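Local coordinates for protein ADP-ribosylation factor guanine nucleotide-exchange factor SEC7 (Saccharomyces cerevisiae, PDB 4OIY) that activates the small GTPase ARF1 at the trans-Golgi network by guanine nucleotide exchange, through its Sec7 domain, and so supports vesicle budding and Golgi traffic, at residues A[88-96]-A[133-141]; A[156-165]-A[176-184]. One frame throughout, in Å; residues are numbered along the deposited sequence. Where two conformers were deposited one is given.

Contact 1. Residues A[88-96]-A[133-141]; sequences IVDALRSFL and AYVLSYSLI
I88 reaches helix 130-148 with both torsions extended: CG1 lies opposite the backbone N (chi1 -171°) and CD1 continues the line, so the chain projects as a straight rod into a hole made by A133, L136, S137 and L140. Its two methyls divide the work. CD1 settles at the floor, 3.8 Å from A133 O and 4.0 Å from A133 CB, while the CG2 branch stays higher and meets L140 CD1 at 3.8 Å. L140 answers with CG turned away from its own carbonyl carbon (chi1 -70°), which spreads its two methyls toward helix 88-96; CD2 takes V89 CG2 at 3.8 Å. One turn further along, L92 lowers CD2 onto the base of the same leucine, 3.8 Å from L140 CB, and passes near the carbonyl oxygen of S137. The row ends at L96, whose CD1 lies 3.7 Å from I141 CG1, the two side chains meeting almost perpendicularly.

No hydrogen bond spans the interface, and its one polar side-chain group at the floor is dealt with locally. In the conformer modelled here, S137 OG donates to A133 O, one turn back in its own helix, over 2.8 Å; the backbone N of S137 reaches that oxygen from the other face of the carbonyl plane. L182 of helix 176-188 also touches I88, and M112 of helix 105-122 touches L92, so further helices close around the pair. With short-segment axes 10.8 Å apart and crossing at -71°, the contact sets a single knob, I88, in a four-residue hole, the rest being ordinary apolar packing between steeply crossed helices in the buried core of the all-helical Sec7 domain.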
loop_
_atom_site.group_PDB
_atom_site.type_symbol
_atom_site.label_atom_id
_atom_site.label_comp_id
_atom_site.label_asym_id
_atom_site.label_seq_id
_atom_site.Cartn_x
_atom_site.Cartn_y
_atom_site.Cartn_z
ATOM N N ILE A 88 -1.987 13.400 1.264
ATOM C CA ILE A 88 -2.313 12.142 0.597
ATOM C C ILE A 88 -1.058 11.512 -0.020
ATOM O O ILE A 88 -0.942 10.277 -0.056
ATOM C CB ILE A 88 -3.456 12.289 -0.428
ATOM C CG1 ILE A 88 -3.908 10.907 -0.931
ATOM C CG2 ILE A 88 -3.045 13.179 -1.591
ATOM C CD1 ILE A 88 -5.145 10.944 -1.802
ATOM N N VAL A 89 -0.102 12.338 -0.456
ATOM C CA VAL A 89 1.164 11.805 -0.983
ATOM C C VAL A 89 1.993 11.116 0.107
ATOM O O VAL A 89 2.528 10.037 -0.114
ATOM C CB VAL A 89 1.981 12.898 -1.703
ATOM C CG1 VAL A 89 3.421 12.447 -1.971
ATOM C CG2 VAL A 89 1.284 13.281 -2.993
ATOM N N ASP A 90 2.102 11.728 1.278
ATOM C CA ASP A 90 2.863 11.114 2.356
ATOM C C ASP A 90 2.209 9.823 2.831
ATOM O O ASP A 90 2.894 8.840 3.117
ATOM C CB ASP A 90 3.094 12.111 3.489
ATOM C CG ASP A 90 4.257 13.065 3.188
ATOM O OD1 ASP A 90 5.108 12.737 2.329
ATOM O OD2 ASP A 90 4.321 14.133 3.805
ATOM N N ALA A 91 0.881 9.810 2.864
ATOM C CA ALA A 91 0.144 8.593 3.203
ATOM C C ALA A 91 0.371 7.498 2.171
ATOM O O ALA A 91 0.678 6.372 2.526
ATOM C CB ALA A 91 -1.339 8.887 3.348
ATOM N N LEU A 92 0.256 7.853 0.895
ATOM C CA LEU A 92 0.507 6.904 -0.191
ATOM C C LEU A 92 1.941 6.359 -0.164
ATOM O O LEU A 92 2.167 5.169 -0.422
ATOM C CB LEU A 92 0.247 7.580 -1.534
ATOM C CG LEU A 92 0.023 6.702 -2.760
ATOM C CD1 LEU A 92 -1.207 5.836 -2.565
ATOM C CD2 LEU A 92 -0.121 7.594 -3.978
ATOM N N ARG A 93 2.914 7.221 0.135
ATOM C CA ARG A 93 4.314 6.796 0.181
ATOM C C ARG A 93 4.507 5.767 1.291
ATOM O O ARG A 93 5.114 4.713 1.076
ATOM C CB ARG A 93 5.280 7.983 0.375
ATOM C CG ARG A 93 6.737 7.550 0.193
ATOM C CD ARG A 93 7.791 8.651 0.200
ATOM N NE ARG A 93 7.599 9.725 -0.783
ATOM C CZ ARG A 93 6.988 10.880 -0.529
ATOM N NH1 ARG A 93 6.467 11.122 0.668
ATOM N NH2 ARG A 93 6.879 11.793 -1.481
ATOM N N SER A 94 3.975 6.065 2.471
ATOM C CA SER A 94 4.056 5.152 3.603
ATOM C C SER A 94 3.422 3.803 3.262
ATOM O O SER A 94 3.998 2.748 3.513
ATOM C CB SER A 94 3.368 5.760 4.824
ATOM O OG SER A 94 3.280 4.821 5.881
ATOM N N PHE A 95 2.248 3.858 2.650
ATOM C CA PHE A 95 1.492 2.662 2.308
ATOM C C PHE A 95 2.181 1.822 1.219
ATOM O O PHE A 95 2.439 0.633 1.411
ATOM C CB PHE A 95 0.093 3.086 1.856
ATOM C CG PHE A 95 -0.840 1.942 1.580
ATOM C CD1 PHE A 95 -1.105 0.992 2.550
ATOM C CD2 PHE A 95 -1.494 1.847 0.358
ATOM C CE1 PHE A 95 -1.974 -0.060 2.293
ATOM C CE2 PHE A 95 -2.369 0.810 0.096
ATOM C CZ PHE A 95 -2.612 -0.147 1.067
ATOM N N LEU A 96 2.475 2.435 0.079
ATOM C CA LEU A 96 2.980 1.677 -1.072
ATOM C C LEU A 96 4.416 1.201 -0.927
ATOM O O LEU A 96 4.834 0.310 -1.654
ATOM C CB LEU A 96 2.835 2.477 -2.367
ATOM C CG LEU A 96 1.404 2.795 -2.810
ATOM C CD1 LEU A 96 1.433 3.611 -4.093
ATOM C CD2 LEU A 96 0.574 1.534 -2.999
ATOM N N ALA A 133 -10.284 10.668 -3.094
ATOM C CA ALA A 133 -8.977 10.161 -2.683
ATOM C C ALA A 133 -8.578 8.924 -3.496
ATOM O O ALA A 133 -7.417 8.753 -3.856
ATOM C CB ALA A 133 -8.963 9.854 -1.193
ATOM N N TYR A 134 -9.560 8.076 -3.792
ATOM C CA TYR A 134 -9.361 6.871 -4.589
ATOM C C TYR A 134 -8.806 7.208 -5.971
ATOM O O TYR A 134 -7.747 6.733 -6.350
ATOM C CB TYR A 134 -10.689 6.113 -4.708
ATOM C CG TYR A 134 -10.703 4.890 -5.612
ATOM C CD1 TYR A 134 -10.085 3.704 -5.235
ATOM C CD2 TYR A 134 -11.410 4.899 -6.809
ATOM C CE1 TYR A 134 -10.138 2.582 -6.042
ATOM C CE2 TYR A 134 -11.461 3.780 -7.621
ATOM C CZ TYR A 134 -10.827 2.624 -7.235
ATOM O OH TYR A 134 -10.892 1.507 -8.049
ATOM N N VAL A 135 -9.512 8.052 -6.725
ATOM C CA VAL A 135 -9.052 8.363 -8.079
ATOM C C VAL A 135 -7.762 9.170 -8.087
ATOM O O VAL A 135 -6.908 8.985 -8.958
ATOM C CB VAL A 135 -10.119 9.057 -8.953
ATOM C CG1 VAL A 135 -11.355 8.178 -9.085
ATOM C CG2 VAL A 135 -10.459 10.444 -8.431
ATOM N N LEU A 136 -7.611 10.063 -7.110
ATOM C CA LEU A 136 -6.403 10.868 -7.016
ATOM C C LEU A 136 -5.186 9.983 -6.784
ATOM O O LEU A 136 -4.115 10.257 -7.311
ATOM C CB LEU A 136 -6.540 11.905 -5.901
ATOM C CG LEU A 136 -5.358 12.859 -5.692
ATOM C CD1 LEU A 136 -4.994 13.563 -6.989
ATOM C CD2 LEU A 136 -5.693 13.870 -4.611
ATOM N N SER A 137 -5.362 8.907 -6.016
ATOM C CA SER A 137 -4.258 7.994 -5.730
ATOM C C SER A 137 -3.698 7.358 -7.002
ATOM O O SER A 137 -2.497 7.222 -7.146
ATOM C CB SER A 137 -4.688 6.921 -4.734
ATOM O OG SER A 137 -4.985 7.511 -3.489
ATOM N N TYR A 138 -4.568 6.978 -7.941
ATOM C CA TYR A 138 -4.085 6.440 -9.220
ATOM C C TYR A 138 -3.329 7.478 -10.038
ATOM O O TYR A 138 -2.318 7.176 -10.660
ATOM C CB TYR A 138 -5.230 5.878 -10.070
ATOM C CG TYR A 138 -5.756 4.586 -9.525
ATOM C CD1 TYR A 138 -5.186 3.373 -9.894
ATOM C CD2 TYR A 138 -6.801 4.574 -8.620
ATOM C CE1 TYR A 138 -5.654 2.182 -9.371
ATOM C CE2 TYR A 138 -7.283 3.396 -8.106
ATOM C CZ TYR A 138 -6.704 2.201 -8.485
ATOM O OH TYR A 138 -7.182 1.030 -7.958
ATOM N N SER A 139 -3.819 8.714 -10.015
ATOM C CA SER A 139 -3.153 9.785 -10.738
ATOM C C SER A 139 -1.770 10.052 -10.147
ATOM O O SER A 139 -0.823 10.340 -10.877
ATOM C CB SER A 139 -4.008 11.048 -10.713
ATOM O OG SER A 139 -3.397 12.080 -11.444
ATOM N N LEU A 140 -1.661 9.946 -8.827
ATOM C CA LEU A 140 -0.396 10.151 -8.142
ATOM C C LEU A 140 0.574 9.018 -8.435
ATOM O O LEU A 140 1.761 9.263 -8.609
ATOM C CB LEU A 140 -0.602 10.299 -6.633
ATOM C CG LEU A 140 -1.297 11.595 -6.202
ATOM C CD1 LEU A 140 -1.765 11.521 -4.762
ATOM C CD2 LEU A 140 -0.381 12.790 -6.422
ATOM N N ILE A 141 0.080 7.782 -8.493
ATOM C CA ILE A 141 0.935 6.645 -8.850
ATOM C C ILE A 141 1.471 6.812 -10.271
ATOM O O ILE A 141 2.657 6.578 -10.535
ATOM C CB ILE A 141 0.179 5.305 -8.716
ATOM C CG1 ILE A 141 -0.046 4.973 -7.236
ATOM C CG2 ILE A 141 0.957 4.171 -9.386
ATOM C CD1 ILE A 141 -1.071 3.893 -7.000
#

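Contact 2. Residues A[156-165]-A[176-184]; sequences MSLQEFLENN and RDFLEGLFN
L158 packs on F183 in a helix–loop–helix arrangement near the end of the Sec7 domain, where the axes of 158-164 and 176-184 are inclined at 121°. F183 has CG opposite its backbone N (chi1 179°), which sends the ring out to the beginning of the short helix. There L158 CB stands over the ring's centre, 4.0 Å from the centroid and 9° off the normal, a CH-pi contact. Beyond it the leucine forks: CD1 returns to the root of the ring, 3.7 Å from F183 CG, and CD2 lies against the aliphatic part of E180, 3.7 Å from its CG.

The start of helix 158-164 is secured by a capping box, in which S157 OG accepts from E160 N and E160 OE1 from S157 N. F161 and F183 run antiparallel alongside each other, F183 CD2 close to F161 CB, and the rim of the F161 ring points its CE2 at L179 O. L162, with CG beside its backbone N, brings CD2 to 3.6 Å from L179 CB and sets CD1 obliquely across the extended chain of R176, against its CG and NE. N165 CB touches L179 CD1, while its amide turns back to F161 O and has a further partner in S139 of helix 130-148. At the solvent-facing margin, R176 NH2 and E180 OE2 make a salt bridge at 2.6 Å, its hydrogen bond bent and weak, beside L158 CD2.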
loop_
_atom_site.group_PDB
_atom_site.type_symbol
_atom_site.label_atom_id
_atom_site.label_comp_id
_atom_site.label_asym_id
_atom_site.label_seq_id
_atom_site.Cartn_x
_atom_site.Cartn_y
_atom_site.Cartn_z
ATOM N N MET A 156 5.617 13.658 -17.166
ATOM C CA MET A 156 4.310 14.296 -17.123
ATOM C C MET A 156 4.463 15.724 -16.608
ATOM O O MET A 156 5.102 15.951 -15.586
ATOM C CB MET A 156 3.374 13.519 -16.198
ATOM C CG MET A 156 1.932 13.995 -16.251
ATOM S SD MET A 156 0.861 13.138 -15.081
ATOM C CE MET A 156 0.945 11.462 -15.699
ATOM N N SER A 157 3.870 16.680 -17.314
ATOM C CA SER A 157 3.920 18.076 -16.898
ATOM C C SER A 157 2.878 18.323 -15.829
ATOM O O SER A 157 1.902 17.578 -15.716
ATOM C CB SER A 157 3.660 19.019 -18.079
ATOM O OG SER A 157 2.352 18.838 -18.597
ATOM N N LEU A 158 3.081 19.376 -15.053
ATOM C CA LEU A 158 2.064 19.799 -14.098
ATOM C C LEU A 158 0.727 20.045 -14.796
ATOM O O LEU A 158 -0.308 19.618 -14.302
ATOM C CB LEU A 158 2.517 21.046 -13.338
ATOM C CG LEU A 158 1.475 21.715 -12.437
ATOM C CD1 LEU A 158 1.029 20.788 -11.323
ATOM C CD2 LEU A 158 2.031 22.998 -11.854
ATOM N N GLN A 159 0.739 20.713 -15.946
ATOM C CA GLN A 159 -0.502 20.946 -16.679
ATOM C C GLN A 159 -1.262 19.643 -16.940
ATOM O O GLN A 159 -2.472 19.569 -16.722
ATOM C CB GLN A 159 -0.243 21.698 -17.996
ATOM C CG GLN A 159 -1.505 21.926 -18.830
ATOM C CD GLN A 159 -2.571 22.738 -18.112
ATOM O OE1 GLN A 159 -2.267 23.540 -17.239
ATOM N NE2 GLN A 159 -3.828 22.528 -18.483
ATOM N N GLU A 160 -0.550 18.612 -17.389
ATOM C CA GLU A 160 -1.172 17.319 -17.660
ATOM C C GLU A 160 -1.740 16.675 -16.397
ATOM O O GLU A 160 -2.815 16.080 -16.430
ATOM C CB GLU A 160 -0.184 16.385 -18.352
ATOM C CG GLU A 160 0.002 16.737 -19.818
ATOM C CD GLU A 160 1.226 16.105 -20.446
ATOM O OE1 GLU A 160 2.089 15.573 -19.715
ATOM O OE2 GLU A 160 1.327 16.152 -21.693
ATOM N N PHE A 161 -1.024 16.812 -15.288
ATOM C CA PHE A 161 -1.486 16.291 -14.000
ATOM C C PHE A 161 -2.795 16.975 -13.571
ATOM O O PHE A 161 -3.725 16.314 -13.107
ATOM C CB PHE A 161 -0.388 16.455 -12.957
ATOM C CG PHE A 161 -0.770 15.960 -11.597
ATOM C CD1 PHE A 161 -1.003 14.607 -11.374
ATOM C CD2 PHE A 161 -0.887 16.840 -10.541
ATOM C CE1 PHE A 161 -1.352 14.148 -10.117
ATOM C CE2 PHE A 161 -1.242 16.390 -9.286
ATOM C CZ PHE A 161 -1.481 15.045 -9.074
ATOM N N LEU A 162 -2.875 18.291 -13.743
ATOM C CA LEU A 162 -4.110 19.033 -13.480
ATOM C C LEU A 162 -5.250 18.526 -14.347
ATOM O O LEU A 162 -6.354 18.281 -13.853
ATOM C CB LEU A 162 -3.911 20.532 -13.718
ATOM C CG LEU A 162 -2.842 21.212 -12.869
ATOM C CD1 LEU A 162 -2.701 22.656 -13.314
ATOM C CD2 LEU A 162 -3.132 21.130 -11.376
ATOM N N GLU A 163 -4.985 18.339 -15.640
ATOM C CA GLU A 163 -6.016 17.850 -16.561
ATOM C C GLU A 163 -6.549 16.470 -16.167
ATOM O O GLU A 163 -7.756 16.211 -16.235
ATOM C CB GLU A 163 -5.477 17.801 -17.986
ATOM C CG GLU A 163 -5.224 19.173 -18.591
ATOM C CD GLU A 163 -4.461 19.105 -19.896
ATOM O OE1 GLU A 163 -4.374 18.006 -20.482
ATOM O OE2 GLU A 163 -3.945 20.159 -20.333
ATOM N N ASN A 164 -5.639 15.606 -15.742
ATOM C CA ASN A 164 -5.972 14.229 -15.385
ATOM C C ASN A 164 -6.904 14.127 -14.177
ATOM O O ASN A 164 -7.556 13.100 -13.973
ATOM C CB ASN A 164 -4.697 13.421 -15.139
ATOM C CG ASN A 164 -3.935 13.123 -16.419
ATOM O OD1 ASN A 164 -4.454 13.289 -17.530
ATOM N ND2 ASN A 164 -2.700 12.663 -16.272
ATOM N N ASN A 165 -6.977 15.193 -13.388
ATOM C CA ASN A 165 -7.819 15.213 -12.197
ATOM C C ASN A 165 -9.014 16.153 -12.294
ATOM O O ASN A 165 -9.656 16.451 -11.287
ATOM C CB ASN A 165 -6.963 15.550 -10.992
ATOM C CG ASN A 165 -6.007 14.427 -10.659
ATOM O OD1 ASN A 165 -6.440 13.365 -10.229
ATOM N ND2 ASN A 165 -4.714 14.644 -10.871
ATOM N N ARG A 176 -6.140 24.421 -8.004
ATOM C CA ARG A 176 -4.862 24.281 -8.692
ATOM C C ARG A 176 -3.696 24.251 -7.712
ATOM O O ARG A 176 -2.773 23.445 -7.868
ATOM C CB ARG A 176 -4.661 25.431 -9.692
ATOM C CG ARG A 176 -3.446 25.278 -10.590
ATOM C CD ARG A 176 -3.256 26.501 -11.483
ATOM N NE ARG A 176 -2.094 26.348 -12.360
ATOM C CZ ARG A 176 -0.825 26.451 -11.969
ATOM N NH1 ARG A 176 0.151 26.280 -12.858
ATOM N NH2 ARG A 176 -0.516 26.724 -10.701
ATOM N N ASP A 177 -3.729 25.128 -6.712
ATOM C CA ASP A 177 -2.637 25.207 -5.740
ATOM C C ASP A 177 -2.486 23.909 -4.946
ATOM O O ASP A 177 -1.375 23.504 -4.620
ATOM C CB ASP A 177 -2.826 26.385 -4.780
ATOM C CG ASP A 177 -1.571 26.680 -3.979
ATOM O OD1 ASP A 177 -0.576 27.134 -4.584
ATOM O OD2 ASP A 177 -1.569 26.443 -2.752
ATOM N N PHE A 178 -3.607 23.263 -4.639
ATOM C CA PHE A 178 -3.597 22.003 -3.899
ATOM C C PHE A 178 -2.923 20.910 -4.720
ATOM O O PHE A 178 -2.056 20.203 -4.224
ATOM C CB PHE A 178 -5.019 21.585 -3.527
ATOM C CG PHE A 178 -5.105 20.238 -2.882
ATOM C CD1 PHE A 178 -4.730 20.064 -1.563
ATOM C CD2 PHE A 178 -5.554 19.145 -3.601
ATOM C CE1 PHE A 178 -4.807 18.822 -0.968
ATOM C CE2 PHE A 178 -5.632 17.894 -3.015
ATOM C CZ PHE A 178 -5.257 17.730 -1.698
ATOM N N LEU A 179 -3.326 20.790 -5.980
ATOM C CA LEU A 179 -2.738 19.787 -6.865
ATOM C C LEU A 179 -1.269 20.082 -7.161
ATOM O O LEU A 179 -0.458 19.161 -7.213
ATOM C CB LEU A 179 -3.538 19.666 -8.165
ATOM C CG LEU A 179 -4.919 19.002 -8.048
ATOM C CD1 LEU A 179 -5.637 19.007 -9.390
ATOM C CD2 LEU A 179 -4.804 17.573 -7.521
ATOM N N GLU A 180 -0.920 21.356 -7.343
ATOM C CA GLU A 180 0.483 21.716 -7.579
ATOM C C GLU A 180 1.357 21.281 -6.399
ATOM O O GLU A 180 2.464 20.791 -6.593
ATOM C CB GLU A 180 0.640 23.214 -7.820
ATOM C CG GLU A 180 2.069 23.616 -8.163
ATOM C CD GLU A 180 2.191 25.044 -8.659
ATOM O OE1 GLU A 180 3.341 25.515 -8.791
ATOM O OE2 GLU A 180 1.156 25.690 -8.936
ATOM N N GLY A 181 0.851 21.455 -5.178
ATOM C CA GLY A 181 1.544 21.005 -3.984
ATOM C C GLY A 181 1.843 19.518 -4.021
ATOM O O GLY A 181 2.958 19.098 -3.781
ATOM N N LEU A 182 0.834 18.721 -4.352
ATOM C CA LEU A 182 1.028 17.275 -4.422
ATOM C C LEU A 182 2.007 16.890 -5.533
ATOM O O LEU A 182 2.846 16.009 -5.338
ATOM C CB LEU A 182 -0.305 16.553 -4.627
ATOM C CG LEU A 182 -1.384 16.753 -3.557
ATOM C CD1 LEU A 182 -2.612 15.925 -3.898
ATOM C CD2 LEU A 182 -0.851 16.403 -2.182
ATOM N N PHE A 183 1.883 17.539 -6.687
ATOM C CA PHE A 183 2.809 17.332 -7.793
ATOM C C PHE A 183 4.255 17.505 -7.329
ATOM O O PHE A 183 5.113 16.647 -7.570
ATOM C CB PHE A 183 2.500 18.316 -8.921
ATOM C CG PHE A 183 3.415 18.192 -10.103
ATOM C CD1 PHE A 183 4.635 18.844 -10.119
ATOM C CD2 PHE A 183 3.035 17.451 -11.211
ATOM C CE1 PHE A 183 5.479 18.732 -11.213
ATOM C CE2 PHE A 183 3.867 17.353 -12.314
ATOM C CZ PHE A 183 5.092 17.988 -12.308
ATOM N N ASN A 184 4.517 18.604 -6.633
ATOM C CA ASN A 184 5.872 18.881 -6.155
ATOM C C ASN A 184 6.353 17.882 -5.105
ATOM O O ASN A 184 7.527 17.511 -5.094
ATOM C CB ASN A 184 5.972 20.321 -5.638
ATOM C CG ASN A 184 5.875 21.345 -6.752
ATOM O OD1 ASN A 184 6.135 21.041 -7.915
ATOM N ND2 ASN A 184 5.503 22.568 -6.400
#

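Both segments of contact 1 precede those of contact 2 along the chain, and the two centres lie 14 Å apart within the same Sec7 domain. Helix 130-148, half of contact 1, is followed directly by helix 158-164 of contact 2, yet the two contacts also touch through space. L136 CD1 packs 3.6 Å from N165 OD1, and I88 CG2 lies 3.6 Å from L182 CD1. Contact 1 sits nearer the middle of the chain, about 9 Å from its centre, whereas contact 2 lies about 22 Å out. Together they join helices 88-96, 130-148, 158-164 and 176-188 into one packed cluster of helices, tying the C-terminal helix to the domain's core.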